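ZmpA Glycopeptidase (Clostridium perfringens, PDB 6XSX) is, through its M60 catalytic module, a metalloprotease of the glycopeptidase type, probably cleaving the peptide backbone of glycosylated proteins. Local coordinates at residues Leu196-Tyr199 with Lys200-Lys204; Ser207-Ala210 with Asn211-Glu215. All coordinates share one frame; numbering follows the deposited sequence.

Along the chain, strand 186-190 leads into helix 192-202, whose C-terminal end holds contact 1; a short turn opens helix 206-224, whose first turns hold contact 2. The two are in series, neither nesting nor crossing, and each is local, contact 1 rounding the end of its helix and contact 2 lying along one, so that no long loop is closed. Their centres lie 16 Å apart. They touch where Tyr-199 OH lies 2.8 Å from Thr-209 OG1, a probable hydrogen bond across the turn between the helices. Contact 1 leans on helices 155-171 and 267-272, both reach strand 179-182, and contact 2 also meets strands 143-149 and 186-190 of the mixed sheet in the M60 peptidase module.

Contact 1 of 2, residues Leu196-Tyr199 with Lys200-Lys204; sequences LNWY and KNNNK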
# COMPACT_ATOMS: atom_id res chain seq x y z
N LEU A 196 -12.83 -8.76 -20.70
CA LEU A 196 -12.61 -9.29 -22.04
C LEU A 196 -12.14 -8.17 -22.98
O LEU A 196 -11.20 -8.36 -23.75
CB LEU A 196 -13.87 -10.00 -22.55
CG LEU A 196 -13.82 -10.44 -24.01
CD1 LEU A 196 -12.69 -11.44 -24.27
CD2 LEU A 196 -15.15 -11.04 -24.44
N ASN A 197 -12.79 -7.00 -22.87
CA ASN A 197 -12.46 -5.82 -23.64
C ASN A 197 -11.04 -5.34 -23.34
O ASN A 197 -10.30 -5.00 -24.25
CB ASN A 197 -13.46 -4.68 -23.39
CG ASN A 197 -14.71 -4.75 -24.23
OD1 ASN A 197 -14.82 -5.57 -25.15
ND2 ASN A 197 -15.69 -3.90 -23.92
N TRP A 198 -10.67 -5.33 -22.05
CA TRP A 198 -9.41 -4.75 -21.62
C TRP A 198 -8.22 -5.60 -22.07
O TRP A 198 -7.25 -5.06 -22.59
CB TRP A 198 -9.41 -4.52 -20.10
CG TRP A 198 -8.21 -3.76 -19.61
CD1 TRP A 198 -8.11 -2.41 -19.47
CD2 TRP A 198 -6.93 -4.31 -19.22
NE1 TRP A 198 -6.87 -2.08 -19.00
CE2 TRP A 198 -6.13 -3.21 -18.83
CE3 TRP A 198 -6.40 -5.60 -19.12
CZ2 TRP A 198 -4.81 -3.37 -18.37
CZ3 TRP A 198 -5.12 -5.76 -18.65
CH2 TRP A 198 -4.33 -4.66 -18.29
N TYR A 199 -8.31 -6.92 -21.89
CA TYR A 199 -7.26 -7.83 -22.32
C TYR A 199 -7.05 -7.71 -23.83
O TYR A 199 -5.92 -7.59 -24.29
CB TYR A 199 -7.53 -9.27 -21.86
CG TYR A 199 -7.33 -9.52 -20.38
CD1 TYR A 199 -6.10 -9.29 -19.76
CD2 TYR A 199 -8.37 -9.99 -19.59
CE1 TYR A 199 -5.92 -9.52 -18.40
CE2 TYR A 199 -8.20 -10.22 -18.23
CZ TYR A 199 -6.97 -9.99 -17.64
OH TYR A 199 -6.81 -10.21 -16.30
N LYS A 200 -8.16 -7.71 -24.60
CA LYS A 200 -8.08 -7.68 -26.05
C LYS A 200 -7.51 -6.35 -26.53
O LYS A 200 -6.56 -6.36 -27.31
CB LYS A 200 -9.42 -8.05 -26.70
CG LYS A 200 -9.82 -9.51 -26.55
CD LYS A 200 -10.87 -9.98 -27.53
CE LYS A 200 -12.11 -9.10 -27.52
NZ LYS A 200 -13.27 -9.81 -28.08
N ASN A 201 -8.06 -5.22 -26.04
CA ASN A 201 -7.65 -3.90 -26.51
C ASN A 201 -6.21 -3.57 -26.12
O ASN A 201 -5.59 -2.70 -26.73
CB ASN A 201 -8.57 -2.78 -26.00
CG ASN A 201 -10.00 -2.90 -26.48
OD1 ASN A 201 -10.28 -3.60 -27.45
ND2 ASN A 201 -10.91 -2.24 -25.79
N ASN A 202 -5.68 -4.25 -25.09
CA ASN A 202 -4.39 -3.91 -24.52
C ASN A 202 -3.35 -4.97 -24.84
O ASN A 202 -2.19 -4.82 -24.46
CB ASN A 202 -4.49 -3.65 -23.01
CG ASN A 202 -5.11 -2.30 -22.69
OD1 ASN A 202 -4.49 -1.27 -22.94
ND2 ASN A 202 -6.31 -2.30 -22.13
N ASN A 203 -3.79 -6.04 -25.51
CA ASN A 203 -2.94 -7.17 -25.86
C ASN A 203 -2.27 -7.73 -24.61
O ASN A 203 -1.06 -7.88 -24.56
CB ASN A 203 -1.90 -6.80 -26.92
CG ASN A 203 -2.40 -7.12 -28.31
OD1 ASN A 203 -2.90 -6.24 -29.01
ND2 ASN A 203 -2.29 -8.38 -28.71
N LYS A 204 -3.09 -8.03 -23.60
CA LYS A 204 -2.58 -8.56 -22.34
C LYS A 204 -3.39 -9.79 -21.97
O LYS A 204 -4.47 -10.01 -22.52
CB LYS A 204 -2.66 -7.49 -21.25
CG LYS A 204 -1.59 -6.42 -21.34
CD LYS A 204 -1.72 -5.36 -20.28
CE LYS A 204 -0.65 -4.29 -20.39
NZ LYS A 204 0.70 -4.90 -20.46
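Polar contacts begin at Asn-202, whose side-chain ND2 reaches back one turn to Trp-198 O at 3.0 Å. That carbonyl oxygen lies close to the amide plane of Asn-202, but the N-H bond is bent, at 147°, and ND2 is tilted somewhat from the carbonyl plane; the Asn-202 backbone N adds only a weak bond to the same oxygen. Regular helical bonds precede this, from Lys-200 N to Leu-196 O and from Asn-201 N to Asn-197 O. Asn-203, with positive phi, leaves the helix in a Schellman motif that terminates helix 192-202. Just beyond it, Lys-204 N donates to Tyr-199 O at 2.9 Å, in the carbonyl plane and on a lone pair.

Contacts with the indole come next. With its CG anti to the backbone N (chi1 -173°), Trp-198 carries its ring forward, toward the C-terminal end of the helix, and Asn-202 ND2 sits 3.1 Å above one face, offset toward the rim, the ring and amide planes 45° apart. Lys-204 approaches the six-membered ring obliquely, its CD 3.4 Å from Trp-198 CH2.

Among aliphatic contacts, Leu-196 CD1 meets Lys-200 CD at 4.0 Å. A bend at chi3 keeps the lysine chain near the leucine, while its NZ forms a salt bridge with Glu-163 on helix 155-171, against which Leu-196 also packs.

Contact 2 of 2, residues Ser207-Ala210 with Asn211-Glu215; sequences SETA and NKSDE
Lys-212 runs back along Glu-208, one helical turn earlier, and the two chains lie side by side pointing the same way. Lys-212 CB rests 3.3 Å from Glu-208 O, the oxygen that also accepts the Lys-212 backbone N-H at 3.0 Å. The next carbon, Lys-212 CG, keeps the same 3.3 Å from Glu-208 O, and Lys-212 CD then passes to the aliphatic part of the glutamate, 4.0 Å from Glu-208 CG. Farther out, Lys-212 CE lies 3.4 Å from Glu-208 OE2, and Lys-212 NZ ends in a salt bridge with this same oxygen at 3.5 Å. The glutamate meets it with CG anti to the backbone N (chi1 179°) and an extended chain; its OE1 has a weak, long ion pair with Lys-204. This is an i to i+4 Glu-Lys pair on the outer side of helix 206-224, near its N-terminal end.

On the buried side Ser-213 turns its hydroxyl back onto the helix. Its OG donates to Thr-209 O at 2.7 Å while its backbone N bonds the same oxygen, the two donors arriving from opposite faces of the carbonyl plane. Ser-213 also touches Thr-186 and Val-188 of strand 186-190. Around the helix, a water donates to Ser-207 O at 2.8 Å and weakly to Asn-211 OD1, which takes a further hydrogen bond from Lys-150 NZ.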
# COMPACT_ATOMS: atom_id res chain seq x y z
N SER A 207 -2.77 -14.21 -17.06
CA SER A 207 -1.61 -14.78 -16.38
C SER A 207 -0.72 -13.67 -15.83
O SER A 207 -0.09 -13.83 -14.78
CB SER A 207 -0.84 -15.72 -17.26
OG SER A 207 -0.34 -15.01 -18.38
N GLU A 208 -0.69 -12.53 -16.54
CA GLU A 208 0.12 -11.39 -16.16
C GLU A 208 -0.52 -10.63 -15.00
O GLU A 208 0.19 -10.10 -14.13
CB GLU A 208 0.32 -10.47 -17.37
CG GLU A 208 1.14 -9.24 -17.04
CD GLU A 208 1.37 -8.32 -18.23
OE1 GLU A 208 0.42 -8.09 -19.01
OE2 GLU A 208 2.51 -7.82 -18.37
N THR A 209 -1.85 -10.57 -14.99
CA THR A 209 -2.57 -9.97 -13.88
C THR A 209 -2.18 -10.68 -12.59
O THR A 209 -1.95 -10.04 -11.57
CB THR A 209 -4.09 -10.04 -14.06
OG1 THR A 209 -4.41 -9.26 -15.21
CG2 THR A 209 -4.84 -9.48 -12.86
N ALA A 210 -2.10 -12.01 -12.66
CA ALA A 210 -1.86 -12.83 -11.48
C ALA A 210 -0.42 -12.67 -11.02
O ALA A 210 -0.16 -12.53 -9.82
CB ALA A 210 -2.17 -14.28 -11.79
N ASN A 211 0.51 -12.70 -11.98
CA ASN A 211 1.93 -12.67 -11.63
C ASN A 211 2.29 -11.33 -11.00
O ASN A 211 3.05 -11.28 -10.03
CB ASN A 211 2.81 -13.02 -12.84
CG ASN A 211 2.90 -14.52 -13.07
OD1 ASN A 211 2.70 -15.32 -12.16
ND2 ASN A 211 3.22 -14.91 -14.29
N LYS A 212 1.69 -10.26 -11.53
CA LYS A 212 1.99 -8.92 -11.07
C LYS A 212 1.40 -8.71 -9.68
O LYS A 212 2.02 -8.06 -8.83
CB LYS A 212 1.54 -7.89 -12.10
CG LYS A 212 2.43 -7.81 -13.34
CD LYS A 212 2.13 -6.63 -14.23
CE LYS A 212 3.18 -6.42 -15.29
NZ LYS A 212 2.92 -5.19 -16.07
N SER A 213 0.20 -9.26 -9.45
CA SER A 213 -0.45 -9.17 -8.15
C SER A 213 0.45 -9.77 -7.08
O SER A 213 0.60 -9.21 -6.00
CB SER A 213 -1.80 -9.84 -8.16
OG SER A 213 -2.68 -9.22 -9.09
N ASP A 214 1.05 -10.93 -7.39
CA ASP A 214 1.91 -11.64 -6.46
C ASP A 214 3.15 -10.81 -6.16
O ASP A 214 3.59 -10.75 -5.01
CB ASP A 214 2.24 -13.06 -6.95
CG ASP A 214 1.10 -14.04 -6.71
OD1 ASP A 214 0.24 -13.73 -5.86
OD2 ASP A 214 1.07 -15.09 -7.39
N GLU A 215 3.70 -10.16 -7.19
CA GLU A 215 4.87 -9.32 -7.04
C GLU A 215 4.56 -8.16 -6.08
O GLU A 215 5.44 -7.74 -5.34
CB GLU A 215 5.36 -8.78 -8.39
CG GLU A 215 6.10 -9.81 -9.24
CD GLU A 215 7.38 -10.39 -8.65
OE1 GLU A 215 7.90 -9.81 -7.67
OE2 GLU A 215 7.86 -11.41 -9.16
O HOH W 1 0.06 -16.45 -13.69